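Enoyl-CoA hydratase/carnithine racemase (Thermus thermophilus JL-18, PDB 6SL9) is the isomerase PaaG, a crotonase-family enzyme that forms oxepin-CoA, probably from a ring-epoxidised phenylacetyl-CoA, in bacterial breakdown of phenylacetic acid. Local coordinates at residues A[121-126]-A[181-186]; A[23-28]-A[58-63]. All coordinates share one frame; numbering follows the deposited sequence. Where two conformers were deposited one is given.

Interaction 1: A[121-126]-A[181-186]; sequences LAAVGA and VPAEKL
The peptide linking Ala122 to Ala123 is the flat group that Leu186 covers. Both Leu186 methyls lie over the same face, CD1 3.9 Å from the Ala122 carbonyl carbon and CD2 3.9 Å from Ala123 N. At the oxygen end of this plane Ala122 O accepts Val181 N nearly along the C=O axis (2.9 Å). Val181 O in turn takes Val124 N, also at 2.9 Å but with the donor tilted 32° from the carbonyl plane, and lies 3.2 Å from Ala123 CA in a CA-H...O contact. This pair of bonds, one on each side of Ala123, is a parallel bridge: strand 179-181 is the outermost strand, within this chain, of the six-stranded crotonase sheet, beside strand 119-123, whose other side bonds to Val102.

Leu186 begins helix 186-197. With its CG anti to the backbone N (chi1 171°), it extends its fork back to the strand, where CD1 also meets Leu121 CB at 3.8 Å and CD2 approaches Ala123 CB. Ala183 CA packs on that same Ala123 CB at 3.8 Å, from the bend that leads into the helix. Beyond the strand, a type II turn closes from Ala126 N to Ala123 O, with Gly125 at the positive-phi position; from the turn, Val124 CG2 rests 4.0 Å from Pro182 CA. Ala101 and Asn103 also touch Leu186, tying it to strand 98-102 and the loop that follows.

Polar recognition across this contact is thus entirely main chain, whereas the side chains add alkyl packing that sets the first residue of helix 186-197 against the end of strand 119-123.

Interaction 2: A[23-28]-A[58-63]; sequences EKLNAI and GRAFSA
Leu25 O accepts Ala63 N nearly end-on (2.9 Å), joining two loops of the crotonase fold: one leads from strand 14-19 to helix 30-45, the other follows strand 51-56. In related enzymes these loops help form the acyl-CoA site, consistent with a similar role here. Leu25 and Asn26 both have left-handed backbone angles, and this local bend presents their successive carbonyls to the second loop. Asn26 O takes the hydroxyl of Ser62, OG lying 2.7 Å away and 48° out of the carbonyl plane.

The Leu25 side chain sits across the 58-63 loop, its CB 3.8 Å from the CB atoms of both Ala60 and Ala63. Farther along, the branch fork runs obliquely against Arg59. Leu25 CD2 lies over one face of the Arg59 guanidinium, 3.3 Å above its plane and offset toward the rim, while Leu25 CD1 is 3.5 Å from Arg59 NH2.

Asn26 directs its amide at the 58-63 backbone, CG lying beside its own backbone N (chi1 -52°). Asn26 ND2 donates to Phe61 O at 3.0 Å; the acceptor is close to the amide plane, though the donor stands above the plane of that carbonyl.

Outside this shell, Asn103 ND2 bonds Ala60 O and Gly64 N bonds Ser62 OG, so the serine hydroxyl bridges two main-chain groups. The Asn26 amide is fixed at both ends: ND2 also bonds Ala57 O, and OD1 bonds Arg21 N.

From the N terminus, the chain leaves strand 14-19, passes 23-28, runs through helix 30-45 and strand 51-56, and returns at 58-63, where interaction 2 closes this first loop. Helix 77-93 and strands 98-102 and 105-107 come next, before 121-126 opens interaction 1, which closes only after the helices preceding strand 179-181. The two loops stand in series, neither nested nor crossed. Interaction 2 joins the connections leaving neighbouring strands 14-19 and 51-56; interaction 1 adds the edge strand 179-181 to the same sheet. Their nearest atoms are about 7 Å apart, and Asn103 links them, bonding Ala60 and touching Leu186.

Interaction 1: A[121-126]-A[181-186]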
# COMPACT_ATOMS: atom_id res chain seq x y z
N LEU A 121 -1.24 20.27 -2.31
CA LEU A 121 -2.52 21.01 -2.31
C LEU A 121 -2.96 21.18 -3.74
O LEU A 121 -2.13 21.29 -4.66
CB LEU A 121 -2.35 22.41 -1.70
CG LEU A 121 -1.94 22.51 -0.25
CD1 LEU A 121 -0.44 22.35 -0.12
CD2 LEU A 121 -2.31 23.85 0.33
N ALA A 122 -4.27 21.21 -3.94
CA ALA A 122 -4.83 21.49 -5.26
C ALA A 122 -5.84 22.62 -5.17
O ALA A 122 -6.61 22.71 -4.17
CB ALA A 122 -5.54 20.28 -5.80
N ALA A 123 -5.90 23.45 -6.21
CA ALA A 123 -7.00 24.39 -6.40
C ALA A 123 -8.25 23.64 -6.76
O ALA A 123 -8.21 22.70 -7.55
CB ALA A 123 -6.69 25.35 -7.52
N VAL A 124 -9.37 24.19 -6.34
CA VAL A 124 -10.67 23.83 -6.93
C VAL A 124 -10.49 24.11 -8.44
O VAL A 124 -10.07 25.25 -8.81
CB VAL A 124 -11.78 24.69 -6.29
CG1 VAL A 124 -13.07 24.54 -7.07
CG2 VAL A 124 -12.01 24.38 -4.81
N GLY A 125 -10.86 23.17 -9.25
CA GLY A 125 -10.73 23.30 -10.70
C GLY A 125 -9.56 22.57 -11.24
O GLY A 125 -9.54 22.37 -12.45
N ALA A 126 -8.55 22.28 -10.41
CA ALA A 126 -7.38 21.53 -10.89
C ALA A 126 -7.83 20.11 -11.24
O ALA A 126 -8.87 19.66 -10.80
CB ALA A 126 -6.27 21.53 -9.88
N VAL A 181 -8.24 23.81 -1.98
CA VAL A 181 -8.55 25.19 -1.59
C VAL A 181 -8.98 25.97 -2.81
O VAL A 181 -8.65 25.59 -3.94
CB VAL A 181 -7.39 25.86 -0.87
CG1 VAL A 181 -6.91 25.03 0.30
CG2 VAL A 181 -6.32 26.05 -1.85
N PRO A 182 -9.79 27.03 -2.60
CA PRO A 182 -10.21 27.84 -3.74
C PRO A 182 -8.98 28.34 -4.52
O PRO A 182 -7.91 28.62 -3.94
CB PRO A 182 -10.95 29.00 -3.08
CG PRO A 182 -11.35 28.49 -1.74
CD PRO A 182 -10.32 27.49 -1.32
N ALA A 183 -9.12 28.47 -5.85
CA ALA A 183 -8.01 28.84 -6.75
C ALA A 183 -7.36 30.13 -6.26
O ALA A 183 -6.15 30.21 -6.28
CB ALA A 183 -8.53 29.00 -8.14
N GLU A 184 -8.14 31.13 -5.84
CA GLU A 184 -7.59 32.46 -5.47
C GLU A 184 -6.77 32.38 -4.17
O GLU A 184 -6.04 33.31 -3.88
CB GLU A 184 -8.71 33.47 -5.38
CG GLU A 184 -9.61 33.19 -4.20
CD GLU A 184 -11.11 33.30 -4.36
OE1 GLU A 184 -11.57 34.32 -5.01
OE2 GLU A 184 -11.83 32.39 -3.79
N LYS A 185 -6.91 31.30 -3.39
CA LYS A 185 -6.24 31.12 -2.08
C LYS A 185 -5.13 30.07 -2.12
O LYS A 185 -4.41 29.89 -1.13
CB LYS A 185 -7.29 30.73 -1.05
CG LYS A 185 -8.32 31.83 -0.77
CD LYS A 185 -7.74 33.01 -0.06
CE LYS A 185 -8.81 33.80 0.66
NZ LYS A 185 -8.74 35.24 0.31
N LEU A 186 -4.96 29.37 -3.24
CA LEU A 186 -4.04 28.22 -3.28
C LEU A 186 -2.63 28.69 -2.92
O LEU A 186 -2.01 28.02 -2.08
CB LEU A 186 -4.08 27.57 -4.66
CG LEU A 186 -2.99 26.50 -4.86
CD1 LEU A 186 -3.22 25.30 -3.96
CD2 LEU A 186 -2.92 26.03 -6.29

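Interaction 2: A[23-28]-A[58-63]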
# COMPACT_ATOMS: atom_id res chain seq x y z
N GLU A 23 2.00 29.17 -22.17
CA GLU A 23 1.44 29.11 -23.54
C GLU A 23 1.39 27.68 -24.06
O GLU A 23 0.62 27.39 -24.98
CB GLU A 23 2.26 29.99 -24.50
CG GLU A 23 3.71 29.50 -24.76
CD GLU A 23 4.92 29.86 -23.88
OE1 GLU A 23 4.77 30.17 -22.70
OE2 GLU A 23 6.05 29.77 -24.40
N LYS A 24 2.18 26.79 -23.49
CA LYS A 24 2.18 25.34 -23.82
C LYS A 24 1.79 24.51 -22.58
O LYS A 24 2.20 23.35 -22.50
CB LYS A 24 3.57 24.96 -24.37
CG LYS A 24 3.91 25.51 -25.75
CD LYS A 24 3.24 24.70 -26.87
CE LYS A 24 2.86 25.48 -28.12
NZ LYS A 24 3.83 26.55 -28.44
N LEU A 25 1.04 25.11 -21.65
CA LEU A 25 0.54 24.37 -20.46
C LEU A 25 1.70 23.76 -19.70
O LEU A 25 1.59 22.69 -19.10
CB LEU A 25 -0.50 23.34 -20.88
CG LEU A 25 -1.67 23.88 -21.67
CD1 LEU A 25 -2.59 22.71 -22.05
CD2 LEU A 25 -2.42 25.01 -20.93
N ASN A 26 2.80 24.50 -19.61
CA ASN A 26 3.99 24.06 -18.86
C ASN A 26 4.44 22.68 -19.29
O ASN A 26 4.91 21.87 -18.44
CB ASN A 26 3.79 24.21 -17.36
CG ASN A 26 3.33 25.61 -17.01
OD1 ASN A 26 3.80 26.59 -17.59
ND2 ASN A 26 2.44 25.71 -16.03
N ALA A 27 4.40 22.43 -20.58
CA ALA A 27 4.80 21.14 -21.12
C ALA A 27 6.27 20.91 -20.82
O ALA A 27 7.08 21.83 -20.92
CB ALA A 27 4.47 21.10 -22.57
N ILE A 28 6.58 19.66 -20.51
CA ILE A 28 7.94 19.26 -20.07
C ILE A 28 8.86 19.02 -21.27
O ILE A 28 8.49 18.31 -22.21
CB ILE A 28 7.83 18.06 -19.13
CG1 ILE A 28 7.17 18.48 -17.81
CG2 ILE A 28 9.20 17.40 -18.93
CD1 ILE A 28 6.67 17.32 -16.98
N GLY A 58 0.04 30.12 -15.16
CA GLY A 58 -1.06 30.03 -16.12
C GLY A 58 -2.13 29.04 -15.69
O GLY A 58 -2.28 28.74 -14.47
N ARG A 59 -2.82 28.46 -16.65
CA ARG A 59 -4.01 27.68 -16.29
C ARG A 59 -3.64 26.26 -15.87
O ARG A 59 -4.48 25.61 -15.25
CB ARG A 59 -5.05 27.69 -17.39
CG ARG A 59 -4.87 26.71 -18.54
CD ARG A 59 -6.01 26.80 -19.55
NE ARG A 59 -5.84 25.97 -20.73
CZ ARG A 59 -6.12 24.66 -20.78
NH1 ARG A 59 -6.63 24.05 -19.72
NH2 ARG A 59 -5.89 23.98 -21.90
N ALA A 60 -2.48 25.74 -16.27
CA ALA A 60 -2.04 24.37 -15.96
C ALA A 60 -0.99 24.34 -14.88
O ALA A 60 -0.20 25.27 -14.73
CB ALA A 60 -1.49 23.74 -17.19
N PHE A 61 -0.94 23.21 -14.19
CA PHE A 61 0.27 22.83 -13.44
C PHE A 61 1.28 22.35 -14.48
O PHE A 61 2.26 23.04 -14.71
CB PHE A 61 -0.02 21.78 -12.34
CG PHE A 61 1.24 21.34 -11.63
CD1 PHE A 61 1.79 22.13 -10.64
CD2 PHE A 61 1.89 20.17 -11.98
CE1 PHE A 61 2.92 21.73 -9.97
CE2 PHE A 61 3.04 19.78 -11.34
CZ PHE A 61 3.55 20.58 -10.34
N SER A 62 1.02 21.22 -15.14
CA SER A 62 1.76 20.82 -16.35
C SER A 62 0.99 19.75 -17.07
O SER A 62 0.58 18.76 -16.46
CB SER A 62 3.13 20.28 -16.01
OG SER A 62 3.76 19.73 -17.16
N ALA A 63 0.89 19.94 -18.38
CA ALA A 63 0.26 18.92 -19.26
C ALA A 63 1.18 17.74 -19.63
O ALA A 63 0.74 16.84 -20.32
CB ALA A 63 -0.26 19.59 -20.53